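Local coordinates for protein 2,3-bisphosphoglycerate-independent phosphoglycerate mutase (Pyrococcus horikoshii, PDB 2ZKT) that probably catalyses the interconversion of 2-phosphoglycerate and 3-phosphoglycerate, a step of glycolysis, as a metal-binding mutase that needs no 2,3-bisphosphoglycerate, at residues L3-L8 / E338-I343; E30-P35 / E318-A323; V100-L105 / N221-R226; P232-K237 / R260-D265; A247-V252 / Y267-A272. All coordinates share one frame; numbering follows the deposited sequence.

Contact 1 of 5, residues L3-L8 / E338-I343; sequences LKRKGL and EVVIAI
Lys-6 and Leu-8 bond through their main chains to residues 338-342 in the stepped pattern of parallel strands. Lys-6 N donates to Glu-338 O (2.8 Å) and Leu-8 N to Val-340 O (2.9 Å); in return Val-340 N reaches Lys-6 O and Ala-342 N reaches Leu-8 O. The bond from Val-340 N is almost straight at its hydrogen (179°), though the donor stands 34° off the carbonyl plane. Two weaker CA-H...O contacts lie between these bonds, the shorter from Ile-341 CA to Leu-8 O at 3.4 Å. Strands 6-12 and 339-344 are thus neighbours within the mixed sheet at the core of this alkaline phosphatase-clan fold, with strand 296-301 on the far side of Gly-7 and strand 361-366 beyond Ile-341. Apolar contacts favour the face carrying Leu-8, Val-339 and Ile-341: Leu-8 CB meets Val-339 CG1 at 3.9 Å, and Leu-8 CD2 lies 4.3 Å from Ile-341 CD1. Helix 313-331 lies over this face through Ile-330, against Leu-8. On the Val-340 face, Arg-5 CD crosses Val-340 CG2 at 4.2 Å. Charged groups gather at the strand starts. A bend in the Arg-5 chain (chi3 -89°) follows that crossing, and its NH1 makes a salt bridge with Glu-337, while Lys-6 NZ is hydrogen-bonded to Tyr-294 O.

Contact 2 of 5, residues E30-P35 / E318-A323; sequences EYANTP and ELIERA
The carboxylate of Glu-321 is the flat group that meets the opposite segment: Asn-33 N approaches OE2 from above its plane, 51° out of it, and Asn-33 CB lies 3.9 Å from the same oxygen. The contact is a loop packed on a helix, the link between helices 28-31 and 35-43 resting on helix 313-331. Asn-33 N donates to Glu-321 OE2 at 3.1 Å, a bond nearly straight at the hydrogen (168°). The side chain reaches it by running extended beyond CG (chi2 -178°), which lays its methylene part alongside the loop and carries the acid to the amide of Asn-33. Ala-32 CB packs on Glu-321 CG at 3.9 Å, just where the chain leaves helical geometry. The other carboxylate oxygen, OE1, has a long, weak ion pair with Arg-325. With an alanine here in place of Glu-321, the Asn-33 amide would probably lose this acceptor and a gap would open beside Ala-32 where the CG methylene lay. Next along the helix face comes an apolar patch. Ile-320 CB stands 4.2 Å from Ala-32 CB, and its CG2 branch crosses the methyl of Thr-34. Thr-34 holds the N-cap position of helix 35-43 but makes no capping bond with its side chain; OG1 has a weak hydrogen bond with Asp-38. Asn-33 also packs on Asn-33 of the second subunit, which places the loop at the dimer interface. Within the patch, Thr-34 CG2 and Ile-320 CG2 are 3.8 Å apart.

Contact 3 of 5, residues V100-L105 / N221-R226; sequences VNFATL and NYLLIR
Strands 100-103 and 222-226 run antiparallel in the four-stranded antiparallel sheet, where strand 222-229 is outermost within this chain; their short axes are 4.5 Å apart with 152° between directions, and Asn-101/Leu-224 and Ala-103/Tyr-222 are hydrogen-bonded pairs. Ala-103 faces both Asn-221 and Tyr-222, a classic beta bulge. There Ala-103 N donates to Tyr-222 O at 2.7 Å, and Tyr-222 N returns a bond to Ala-103 O from well above the carbonyl plane. Past the bulge the Asn-221 side chain takes over. Its CG sits between backbone N and carbonyl carbon (chi1 73°), bringing the amide to both polar groups of Leu-105: OD1 accepts from Leu-105 N at 2.8 Å, and ND2 donates to a lone pair of Leu-105 O, also at 2.8 Å, with that oxygen close to the amide plane. An alanine at Asn-221 is likely to leave the N-H and C=O of Leu-105 without these mates and the loop just past the strand freer to move. Leu-105 crosses Tyr-222 obliquely, CD2 lying 3.5 Å from ring atom CD1. On one face Phe-102 and Leu-223 run alongside each other, Leu-223 CD2 lying 3.4 Å from Phe-102 CD1 and 3.7 Å from Val-100 CG1. Helix 131-142 packs on Phe-102, and helix 186-203 on Tyr-222 and Leu-223. Ala-103 CB meets Leu-224 CG on the other face. Asn-101 OD1, buried here, has no partner in the model, whereas the paired bonds of Asn-221 fix its amide orientation and tie the loop after strand 96-103 to the start of the partner strand.

Contact 4 of 5, residues P232-K237 / R260-D265; sequences PNIPMK and RAVGFD
Lys-237 lies along the end of helix 253-261, its aliphatic chain touching backbone oxygens: CB is 3.3 Å from Val-262 O and CE 3.2 Å from Ala-261 O. A bend at chi3 (78°) turns the outer chain towards that second carbonyl, and NZ stands 3.4 Å from the same Ala-261 O. Apolar contacts flank it. Pro-232 sets the ring edge formed by CG and CD against Ala-261 CB, with CD at 4.1 Å, and Ile-234 CD1 reaches Val-262 CG1 at 4.4 Å. The carbonyls are presented by the way the helix finishes. Gly-263 has a positive phi (109°) in a Schellman motif, its N bonded back to Arg-260 O at 3.0 Å; a side chain there would probably press on Lys-237 CB and on the preceding carbonyl. On the opposite segment, Asn-233 centres an inverse gamma turn, with Ile-234 N bonded to Pro-232 O, which folds the loop so that Pro-232 and Ile-234 both face the helix end. Tyr-231 OH is hydrogen-bonded to Ala-261 O. Lys-237 is the N-cap residue of helix 238-242, while helix 80-86 adds Phe-82 against Pro-232 and Ala-261; beyond Gly-263 the chain enters edge strand 265-267.

Contact 5 of 5, residues A247-V252 / Y267-A272; sequences AGVIAV and YTPEGA
Tyr-267 and Gly-248 open the close-knit part of this contact: Tyr-267 N donates to Gly-248 O at 2.7 Å, and Ile-250 N to Tyr-267 O at 2.8 Å. Both donors lie nearly along the C=O axis. Thr-268 extends the series with its side chain, OG1 giving its hydrogen to Ile-250 O at 2.8 Å. OG1 of Thr-268 lies anti to the carbonyl carbon of its own residue (chi1 -49°), which turns it back to the Ile-250 oxygen and sets Thr-268 CG2 4.0 Å from Ala-251 CA. The Tyr-267 ring presents an edge to the strand, with Gly-248 O in its plane and CE1 3.8 Å from Ala-247 CB; its OH is hydrogen-bonded to Tyr-294. Pro-269 crosses the buried Val-249 at about a right angle, Pro-269 CD lying 3.8 Å from Val-249 CG1. Strand 246-249, helix 253-261 and strand 265-267 make a beta-alpha-beta crossover, and Val-249 pairs with Tyr-267 in parallel at the border of the mixed sheet. Ile-250 packs on that helix, its side chain about 10 Å from a bound zinc ion. Towards the loop, where Thr-268 is already exposed, the packing thins. Ala-251 CB and Ala-272 CB approach only to 4.1 Å. The type II turn from Pro-269 to Ala-272 swings outward, carrying Glu-270 and Gly-271 into solvent; Ala-272 N closes it on Pro-269 O.

Overall arrangement
Contacts 1 and 5 belong to the same mixed sheet, contact 1 in its buried interior and contact 5, partly buried, at one of its outermost strands. Contact 4, also partly buried, touches contact 5: Asp-265 O lies 3.2 Å from Gly-248 N, a probable hydrogen bond. Contact 2 is largely buried, though its loop reaches the second subunit; its helix 313-331 leads along the chain into strand 339-344 of contact 1. Contact 3, partly buried, stands apart in the antiparallel sheet, its centre about 44 Å from that of contact 1. Main-chain bonds dominate contacts 1, 3 and 5, a single carboxylate bond marks contact 2, and contact 4 has no clear hydrogen bond across it.

Contact 1 of 5, residues L3-L8 / E338-I343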
# COMPACT_ATOMS: atom_id res chain seq x y z
N LEU B 3 -31.99 12.45 14.36
CA LEU B 3 -31.23 11.26 14.74
C LEU B 3 -29.74 11.50 15.00
O LEU B 3 -29.05 12.16 14.22
CB LEU B 3 -31.40 10.21 13.64
CG LEU B 3 -30.80 8.81 13.84
CD1 LEU B 3 -31.48 8.12 15.02
CD2 LEU B 3 -31.01 8.01 12.56
N LYS B 4 -29.25 10.94 16.11
CA LYS B 4 -27.84 11.06 16.48
C LYS B 4 -27.08 9.85 15.91
O LYS B 4 -27.69 8.82 15.62
CB LYS B 4 -27.70 11.10 18.00
CG LYS B 4 -28.37 12.30 18.66
CD LYS B 4 -28.25 12.22 20.18
CE LYS B 4 -28.84 13.44 20.86
NZ LYS B 4 -28.63 13.37 22.35
N ARG B 5 -25.77 9.98 15.76
CA ARG B 5 -24.96 8.88 15.22
C ARG B 5 -23.89 8.44 16.20
O ARG B 5 -23.62 9.13 17.18
CB ARG B 5 -24.32 9.31 13.88
CG ARG B 5 -25.33 9.47 12.76
CD ARG B 5 -24.70 9.94 11.44
NE ARG B 5 -24.66 11.40 11.36
CZ ARG B 5 -25.27 12.12 10.42
NH1 ARG B 5 -25.97 11.51 9.46
NH2 ARG B 5 -25.19 13.45 10.46
N LYS B 6 -23.29 7.28 15.93
CA LYS B 6 -22.21 6.76 16.77
C LYS B 6 -20.87 7.29 16.26
O LYS B 6 -20.79 7.89 15.18
CB LYS B 6 -22.19 5.22 16.75
CG LYS B 6 -23.32 4.55 17.50
CD LYS B 6 -23.28 3.03 17.32
CE LYS B 6 -24.49 2.36 17.97
NZ LYS B 6 -24.49 2.54 19.46
N GLY B 7 -19.81 7.05 17.03
CA GLY B 7 -18.50 7.51 16.60
C GLY B 7 -17.45 6.41 16.61
O GLY B 7 -17.49 5.52 17.46
N LEU B 8 -16.52 6.47 15.66
CA LEU B 8 -15.44 5.50 15.60
C LEU B 8 -14.12 6.21 15.28
O LEU B 8 -13.85 6.58 14.12
CB LEU B 8 -15.74 4.41 14.55
CG LEU B 8 -14.69 3.31 14.37
CD1 LEU B 8 -14.25 2.74 15.72
CD2 LEU B 8 -15.28 2.23 13.50
N GLU B 338 -24.83 5.68 9.94
CA GLU B 338 -25.07 5.60 11.39
C GLU B 338 -23.77 5.81 12.19
O GLU B 338 -23.79 6.12 13.38
CB GLU B 338 -25.64 4.21 11.69
CG GLU B 338 -26.97 3.94 10.96
CD GLU B 338 -27.45 2.54 11.30
OE1 GLU B 338 -26.76 1.58 10.98
OE2 GLU B 338 -28.54 2.42 11.88
N VAL B 339 -22.62 5.61 11.56
CA VAL B 339 -21.34 5.72 12.25
C VAL B 339 -20.41 6.71 11.55
O VAL B 339 -20.12 6.59 10.36
CB VAL B 339 -20.64 4.33 12.33
CG1 VAL B 339 -19.38 4.43 13.16
CG2 VAL B 339 -21.57 3.31 12.94
N VAL B 340 -19.95 7.69 12.32
CA VAL B 340 -19.02 8.69 11.80
C VAL B 340 -17.63 8.15 12.10
O VAL B 340 -17.29 7.92 13.26
CB VAL B 340 -19.21 10.02 12.51
CG1 VAL B 340 -18.17 11.02 12.01
CG2 VAL B 340 -20.63 10.53 12.28
N ILE B 341 -16.82 7.95 11.06
CA ILE B 341 -15.48 7.41 11.26
C ILE B 341 -14.34 8.40 11.02
O ILE B 341 -14.33 9.17 10.04
CB ILE B 341 -15.26 6.14 10.40
CG1 ILE B 341 -13.89 5.52 10.72
CG2 ILE B 341 -15.34 6.49 8.93
CD1 ILE B 341 -13.65 4.18 10.06
N ALA B 342 -13.37 8.38 11.94
CA ALA B 342 -12.22 9.25 11.84
C ALA B 342 -10.96 8.41 11.99
O ALA B 342 -10.88 7.52 12.85
CB ALA B 342 -12.27 10.34 12.93
N ILE B 343 -9.96 8.67 11.15
CA ILE B 343 -8.72 7.92 11.22
C ILE B 343 -7.52 8.86 11.16
O ILE B 343 -7.45 9.75 10.32
CB ILE B 343 -8.62 6.92 10.05
CG1 ILE B 343 -9.79 5.92 10.12
CG2 ILE B 343 -7.28 6.19 10.09
CD1 ILE B 343 -9.90 4.99 8.92

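Contact 2 of 5, residues E30-P35 / E318-A323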
# COMPACT_ATOMS: atom_id res chain seq x y z
N GLU B 30 1.72 6.63 2.06
CA GLU B 30 1.39 6.84 0.65
C GLU B 30 1.76 5.60 -0.16
O GLU B 30 0.95 5.09 -0.94
CB GLU B 30 2.12 8.09 0.12
CG GLU B 30 1.63 9.39 0.77
CD GLU B 30 2.57 10.57 0.53
OE1 GLU B 30 3.80 10.35 0.40
OE2 GLU B 30 2.08 11.74 0.51
N TYR B 31 2.99 5.12 0.07
CA TYR B 31 3.55 3.93 -0.60
C TYR B 31 2.71 2.67 -0.33
O TYR B 31 2.41 1.92 -1.24
CB TYR B 31 4.99 3.72 -0.10
CG TYR B 31 5.72 2.53 -0.70
CD1 TYR B 31 6.31 2.61 -1.97
CD2 TYR B 31 5.83 1.33 0.01
CE1 TYR B 31 6.99 1.52 -2.51
CE2 TYR B 31 6.52 0.23 -0.53
CZ TYR B 31 7.10 0.34 -1.79
OH TYR B 31 7.78 -0.74 -2.34
N ALA B 32 2.35 2.46 0.94
CA ALA B 32 1.57 1.29 1.35
C ALA B 32 0.27 1.17 0.58
O ALA B 32 -0.40 2.16 0.32
CB ALA B 32 1.28 1.36 2.86
N ASN B 33 -0.10 -0.05 0.21
CA ASN B 33 -1.35 -0.29 -0.51
C ASN B 33 -2.48 -0.26 0.53
O ASN B 33 -2.62 -1.19 1.34
CB ASN B 33 -1.29 -1.65 -1.22
CG ASN B 33 -2.57 -1.98 -1.98
OD1 ASN B 33 -3.10 -1.15 -2.71
ND2 ASN B 33 -3.05 -3.21 -1.82
N THR B 34 -3.28 0.80 0.50
CA THR B 34 -4.38 0.99 1.46
C THR B 34 -5.69 1.35 0.76
O THR B 34 -6.23 2.44 0.96
CB THR B 34 -4.04 2.12 2.45
OG1 THR B 34 -3.88 3.35 1.72
CG2 THR B 34 -2.72 1.83 3.18
N PRO B 35 -6.24 0.41 -0.03
CA PRO B 35 -7.50 0.68 -0.75
C PRO B 35 -8.70 1.11 0.09
O PRO B 35 -9.56 1.84 -0.40
CB PRO B 35 -7.74 -0.63 -1.50
CG PRO B 35 -7.19 -1.67 -0.56
CD PRO B 35 -5.88 -1.02 -0.13
N GLU B 318 4.25 -1.91 5.53
CA GLU B 318 3.65 -3.24 5.61
C GLU B 318 2.61 -3.26 6.76
O GLU B 318 1.51 -3.82 6.62
CB GLU B 318 4.75 -4.29 5.86
CG GLU B 318 4.37 -5.74 5.54
CD GLU B 318 3.40 -6.34 6.55
OE1 GLU B 318 3.74 -6.40 7.76
OE2 GLU B 318 2.29 -6.75 6.13
N LEU B 319 2.96 -2.64 7.89
CA LEU B 319 2.05 -2.59 9.03
C LEU B 319 0.83 -1.70 8.76
O LEU B 319 -0.28 -1.97 9.22
CB LEU B 319 2.83 -2.08 10.24
CG LEU B 319 3.83 -3.13 10.73
CD1 LEU B 319 4.82 -2.58 11.75
CD2 LEU B 319 3.15 -4.34 11.38
N ILE B 320 1.06 -0.57 8.04
CA ILE B 320 -0.09 0.28 7.70
C ILE B 320 -1.08 -0.50 6.83
O ILE B 320 -2.28 -0.26 6.83
CB ILE B 320 0.38 1.57 6.99
CG1 ILE B 320 1.17 2.47 7.96
CG2 ILE B 320 -0.84 2.37 6.49
CD1 ILE B 320 1.79 3.71 7.27
N GLU B 321 -0.52 -1.45 6.04
CA GLU B 321 -1.38 -2.29 5.20
C GLU B 321 -2.22 -3.26 6.04
O GLU B 321 -3.36 -3.56 5.72
CB GLU B 321 -0.50 -3.06 4.19
CG GLU B 321 -0.17 -2.24 2.93
CD GLU B 321 0.65 -3.06 1.94
OE1 GLU B 321 0.38 -4.24 1.79
OE2 GLU B 321 1.52 -2.49 1.30
N ARG B 322 -1.64 -3.77 7.13
CA ARG B 322 -2.39 -4.67 8.00
C ARG B 322 -3.54 -3.87 8.63
O ARG B 322 -4.65 -4.38 8.83
CB ARG B 322 -1.46 -5.26 9.08
CG ARG B 322 -0.50 -6.32 8.52
CD ARG B 322 0.54 -6.79 9.53
NE ARG B 322 -0.06 -7.21 10.80
CZ ARG B 322 0.64 -7.49 11.90
NH1 ARG B 322 1.97 -7.40 11.87
NH2 ARG B 322 0.02 -7.84 13.02
N ALA B 323 -3.27 -2.60 8.92
CA ALA B 323 -4.30 -1.73 9.49
C ALA B 323 -5.41 -1.52 8.45
O ALA B 323 -6.60 -1.53 8.80
CB ALA B 323 -3.68 -0.37 9.90

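Contact 3 of 5, residues V100-L105 / N221-R226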
# COMPACT_ATOMS: atom_id res chain seq x y z
N VAL B 100 9.15 2.96 35.99
CA VAL B 100 10.41 2.46 36.53
C VAL B 100 11.17 1.48 35.61
O VAL B 100 10.57 0.56 35.04
CB VAL B 100 10.18 1.72 37.89
CG1 VAL B 100 11.52 1.38 38.52
CG2 VAL B 100 9.32 2.58 38.83
N ASN B 101 12.48 1.68 35.51
CA ASN B 101 13.33 0.81 34.71
C ASN B 101 14.32 0.12 35.64
O ASN B 101 14.98 0.79 36.45
CB ASN B 101 14.13 1.61 33.65
CG ASN B 101 13.24 2.28 32.62
OD1 ASN B 101 12.58 3.29 32.91
ND2 ASN B 101 13.21 1.73 31.41
N PHE B 102 14.42 -1.21 35.54
CA PHE B 102 15.40 -1.94 36.36
C PHE B 102 16.74 -1.65 35.67
O PHE B 102 16.83 -1.73 34.43
CB PHE B 102 15.13 -3.45 36.34
CG PHE B 102 13.95 -3.87 37.17
CD1 PHE B 102 13.97 -3.72 38.56
CD2 PHE B 102 12.81 -4.38 36.56
CE1 PHE B 102 12.87 -4.08 39.33
CE2 PHE B 102 11.70 -4.75 37.34
CZ PHE B 102 11.73 -4.60 38.73
N ALA B 103 17.75 -1.29 36.45
CA ALA B 103 19.07 -0.99 35.89
C ALA B 103 20.19 -1.74 36.61
O ALA B 103 19.93 -2.58 37.49
CB ALA B 103 19.34 0.52 35.95
N THR B 104 21.43 -1.44 36.24
CA THR B 104 22.60 -2.07 36.85
C THR B 104 23.54 -1.00 37.43
O THR B 104 24.07 -0.16 36.70
CB THR B 104 23.39 -2.92 35.80
OG1 THR B 104 22.52 -3.88 35.20
CG2 THR B 104 24.54 -3.66 36.48
N LEU B 105 23.71 -1.03 38.76
CA LEU B 105 24.59 -0.08 39.46
C LEU B 105 25.78 -0.81 40.11
O LEU B 105 25.59 -1.75 40.89
CB LEU B 105 23.81 0.65 40.57
CG LEU B 105 24.68 1.56 41.47
CD1 LEU B 105 25.08 2.80 40.68
CD2 LEU B 105 23.94 1.95 42.74
N ASN B 221 19.95 -4.58 39.72
CA ASN B 221 20.05 -4.21 41.13
C ASN B 221 19.74 -2.74 41.41
O ASN B 221 19.77 -2.30 42.57
CB ASN B 221 21.45 -4.55 41.67
CG ASN B 221 22.53 -3.60 41.16
OD1 ASN B 221 22.57 -3.27 39.96
ND2 ASN B 221 23.41 -3.16 42.06
N TYR B 222 19.45 -1.97 40.36
CA TYR B 222 19.13 -0.56 40.58
C TYR B 222 17.79 -0.17 39.96
O TYR B 222 17.30 -0.81 39.02
CB TYR B 222 20.24 0.35 40.05
CG TYR B 222 20.26 1.68 40.76
CD1 TYR B 222 20.48 1.75 42.14
CD2 TYR B 222 20.05 2.88 40.07
CE1 TYR B 222 20.49 2.97 42.82
CE2 TYR B 222 20.05 4.11 40.74
CZ TYR B 222 20.28 4.15 42.11
OH TYR B 222 20.29 5.36 42.77
N LEU B 223 17.21 0.89 40.50
CA LEU B 223 15.91 1.36 40.04
C LEU B 223 15.95 2.78 39.44
O LEU B 223 16.30 3.73 40.14
CB LEU B 223 14.92 1.33 41.22
CG LEU B 223 14.26 -0.00 41.58
CD1 LEU B 223 13.00 0.21 42.40
CD2 LEU B 223 13.95 -0.76 40.28
N LEU B 224 15.63 2.91 38.15
CA LEU B 224 15.59 4.24 37.53
C LEU B 224 14.11 4.67 37.52
O LEU B 224 13.29 4.07 36.84
CB LEU B 224 16.16 4.22 36.10
CG LEU B 224 17.68 4.01 36.00
CD1 LEU B 224 18.13 4.23 34.56
CD2 LEU B 224 18.42 4.96 36.94
N ILE B 225 13.81 5.70 38.32
CA ILE B 225 12.44 6.21 38.47
C ILE B 225 12.26 7.57 37.81
O ILE B 225 12.99 8.52 38.08
CB ILE B 225 12.07 6.37 39.97
CG1 ILE B 225 12.36 5.06 40.73
CG2 ILE B 225 10.60 6.73 40.11
CD1 ILE B 225 12.17 5.17 42.24
N ARG B 226 11.25 7.67 36.95
CA ARG B 226 10.98 8.91 36.25
C ARG B 226 9.51 9.07 35.86
O ARG B 226 8.66 8.25 36.25
CB ARG B 226 11.87 8.97 35.00
CG ARG B 226 11.75 7.75 34.09
CD ARG B 226 12.95 7.65 33.15
NE ARG B 226 13.33 8.96 32.63
CZ ARG B 226 14.24 9.17 31.67
NH1 ARG B 226 14.88 8.14 31.12
NH2 ARG B 226 14.52 10.41 31.28

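Contact 4 of 5, residues P232-K237 / R260-D265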
# COMPACT_ATOMS: atom_id res chain seq x y z
N PRO B 232 -4.78 13.63 35.58
CA PRO B 232 -4.77 14.85 34.75
C PRO B 232 -5.80 15.92 35.17
O PRO B 232 -6.91 15.60 35.60
CB PRO B 232 -5.04 14.29 33.34
CG PRO B 232 -5.95 13.13 33.62
CD PRO B 232 -5.29 12.47 34.83
N ASN B 233 -5.40 17.19 35.05
CA ASN B 233 -6.28 18.31 35.40
C ASN B 233 -7.34 18.51 34.32
O ASN B 233 -7.24 19.43 33.50
CB ASN B 233 -5.47 19.61 35.56
CG ASN B 233 -6.34 20.81 35.92
OD1 ASN B 233 -5.94 21.97 35.75
ND2 ASN B 233 -7.54 20.54 36.43
N ILE B 234 -8.35 17.65 34.29
CA ILE B 234 -9.40 17.78 33.30
C ILE B 234 -10.68 18.20 34.01
O ILE B 234 -10.98 17.70 35.11
CB ILE B 234 -9.66 16.46 32.55
CG1 ILE B 234 -10.09 15.37 33.54
CG2 ILE B 234 -8.41 16.03 31.80
CD1 ILE B 234 -10.74 14.19 32.87
N PRO B 235 -11.46 19.11 33.40
CA PRO B 235 -12.72 19.61 33.97
C PRO B 235 -13.63 18.45 34.37
O PRO B 235 -13.91 18.24 35.55
CB PRO B 235 -13.31 20.43 32.81
CG PRO B 235 -12.10 20.94 32.10
CD PRO B 235 -11.21 19.71 32.07
N MET B 236 -14.06 17.70 33.36
CA MET B 236 -14.93 16.55 33.56
C MET B 236 -14.52 15.42 32.62
O MET B 236 -13.75 15.63 31.67
CB MET B 236 -16.39 16.95 33.31
CG MET B 236 -16.66 17.55 31.94
SD MET B 236 -18.36 18.14 31.79
CE MET B 236 -18.17 19.81 32.43
N LYS B 237 -15.04 14.22 32.86
CA LYS B 237 -14.71 13.08 32.03
C LYS B 237 -15.38 13.16 30.64
O LYS B 237 -16.35 13.91 30.44
CB LYS B 237 -15.11 11.78 32.75
CG LYS B 237 -14.86 11.84 34.27
CD LYS B 237 -14.59 10.46 34.88
CE LYS B 237 -13.15 10.01 34.61
NZ LYS B 237 -12.83 8.68 35.21
N ARG B 260 -8.57 5.41 30.29
CA ARG B 260 -9.26 5.14 31.56
C ARG B 260 -9.42 6.41 32.37
O ARG B 260 -10.49 6.68 32.92
CB ARG B 260 -8.49 4.08 32.38
CG ARG B 260 -8.94 2.65 32.07
CD ARG B 260 -8.01 1.58 32.63
NE ARG B 260 -8.49 0.25 32.27
CZ ARG B 260 -7.73 -0.86 32.26
NH1 ARG B 260 -6.44 -0.79 32.59
NH2 ARG B 260 -8.27 -2.02 31.90
N ALA B 261 -8.34 7.19 32.46
CA ALA B 261 -8.38 8.44 33.21
C ALA B 261 -9.51 9.36 32.74
O ALA B 261 -10.18 9.98 33.56
CB ALA B 261 -7.03 9.16 33.11
N VAL B 262 -9.75 9.45 31.43
CA VAL B 262 -10.82 10.34 30.95
C VAL B 262 -12.21 9.70 30.93
O VAL B 262 -13.19 10.34 30.53
CB VAL B 262 -10.48 10.95 29.55
CG1 VAL B 262 -9.16 11.71 29.64
CG2 VAL B 262 -10.40 9.87 28.48
N GLY B 263 -12.29 8.43 31.36
CA GLY B 263 -13.59 7.78 31.45
C GLY B 263 -14.01 6.68 30.48
O GLY B 263 -15.18 6.31 30.46
N PHE B 264 -13.07 6.16 29.69
CA PHE B 264 -13.43 5.09 28.75
C PHE B 264 -13.43 3.71 29.42
O PHE B 264 -12.75 3.50 30.43
CB PHE B 264 -12.43 5.06 27.58
CG PHE B 264 -12.67 6.13 26.55
CD1 PHE B 264 -12.33 7.46 26.81
CD2 PHE B 264 -13.23 5.80 25.31
CE1 PHE B 264 -12.55 8.45 25.84
CE2 PHE B 264 -13.46 6.78 24.34
CZ PHE B 264 -13.12 8.10 24.61
N ASP B 265 -14.22 2.79 28.86
CA ASP B 265 -14.26 1.41 29.36
C ASP B 265 -13.28 0.68 28.43
O ASP B 265 -13.65 0.27 27.32
CB ASP B 265 -15.67 0.80 29.22
CG ASP B 265 -16.66 1.35 30.23
OD1 ASP B 265 -16.22 1.83 31.30
OD2 ASP B 265 -17.88 1.31 29.97

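Contact 5 of 5, residues A247-V252 / Y267-A272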
# COMPACT_ATOMS: atom_id res chain seq x y z
N ALA B 247 -16.23 3.39 24.81
CA ALA B 247 -15.39 2.21 24.99
C ALA B 247 -14.16 2.28 24.08
O ALA B 247 -14.18 2.95 23.04
CB ALA B 247 -16.18 0.94 24.68
N GLY B 248 -13.09 1.58 24.46
CA GLY B 248 -11.88 1.58 23.64
C GLY B 248 -11.19 0.22 23.53
O GLY B 248 -11.11 -0.53 24.51
N VAL B 249 -10.71 -0.09 22.33
CA VAL B 249 -9.98 -1.34 22.09
C VAL B 249 -8.51 -0.93 22.12
O VAL B 249 -8.00 -0.32 21.18
CB VAL B 249 -10.32 -1.92 20.70
CG1 VAL B 249 -9.46 -3.15 20.43
CG2 VAL B 249 -11.80 -2.28 20.65
N ILE B 250 -7.82 -1.26 23.21
CA ILE B 250 -6.43 -0.85 23.35
C ILE B 250 -5.55 -1.93 23.98
O ILE B 250 -6.01 -2.70 24.82
CB ILE B 250 -6.36 0.41 24.24
CG1 ILE B 250 -7.45 1.40 23.80
CG2 ILE B 250 -4.95 1.02 24.19
CD1 ILE B 250 -7.63 2.57 24.73
N ALA B 251 -4.28 -1.97 23.58
CA ALA B 251 -3.34 -2.95 24.12
C ALA B 251 -2.24 -2.28 24.95
O ALA B 251 -2.01 -2.64 26.11
CB ALA B 251 -2.73 -3.79 22.99
N VAL B 252 -1.56 -1.29 24.36
CA VAL B 252 -0.48 -0.59 25.07
C VAL B 252 -0.96 0.02 26.39
O VAL B 252 -1.98 0.71 26.44
CB VAL B 252 0.13 0.52 24.20
CG1 VAL B 252 1.45 1.00 24.81
CG2 VAL B 252 0.37 -0.01 22.80
N TYR B 267 -10.95 -2.13 26.67
CA TYR B 267 -10.98 -3.56 26.35
C TYR B 267 -9.70 -3.94 25.62
O TYR B 267 -9.17 -3.15 24.83
CB TYR B 267 -12.17 -3.89 25.45
CG TYR B 267 -13.52 -3.68 26.10
CD1 TYR B 267 -14.14 -2.43 26.08
CD2 TYR B 267 -14.18 -4.74 26.72
CE1 TYR B 267 -15.38 -2.23 26.67
CE2 TYR B 267 -15.43 -4.56 27.32
CZ TYR B 267 -16.03 -3.30 27.29
OH TYR B 267 -17.27 -3.10 27.88
N THR B 268 -9.22 -5.15 25.89
CA THR B 268 -8.03 -5.68 25.24
C THR B 268 -8.42 -7.10 24.82
O THR B 268 -8.29 -8.04 25.61
CB THR B 268 -6.83 -5.74 26.20
OG1 THR B 268 -6.69 -4.48 26.88
CG2 THR B 268 -5.55 -6.05 25.43
N PRO B 269 -8.91 -7.26 23.59
CA PRO B 269 -9.32 -8.59 23.11
C PRO B 269 -8.16 -9.59 23.03
O PRO B 269 -6.99 -9.20 23.05
CB PRO B 269 -9.92 -8.28 21.74
CG PRO B 269 -9.07 -7.16 21.26
CD PRO B 269 -8.99 -6.27 22.49
N GLU B 270 -8.51 -10.88 22.96
CA GLU B 270 -7.52 -11.95 22.88
C GLU B 270 -6.63 -11.77 21.65
O GLU B 270 -7.13 -11.69 20.52
CB GLU B 270 -8.24 -13.31 22.80
CG GLU B 270 -9.07 -13.67 24.03
CD GLU B 270 -8.22 -13.94 25.26
OE1 GLU B 270 -7.33 -14.83 25.19
OE2 GLU B 270 -8.43 -13.27 26.30
N GLY B 271 -5.32 -11.70 21.86
CA GLY B 271 -4.40 -11.54 20.74
C GLY B 271 -3.77 -10.16 20.58
O GLY B 271 -2.70 -10.03 19.97
N ALA B 272 -4.41 -9.14 21.14
CA ALA B 272 -3.91 -7.76 21.04
C ALA B 272 -2.75 -7.55 22.02
O ALA B 272 -2.95 -7.52 23.24
CB ALA B 272 -5.05 -6.77 21.32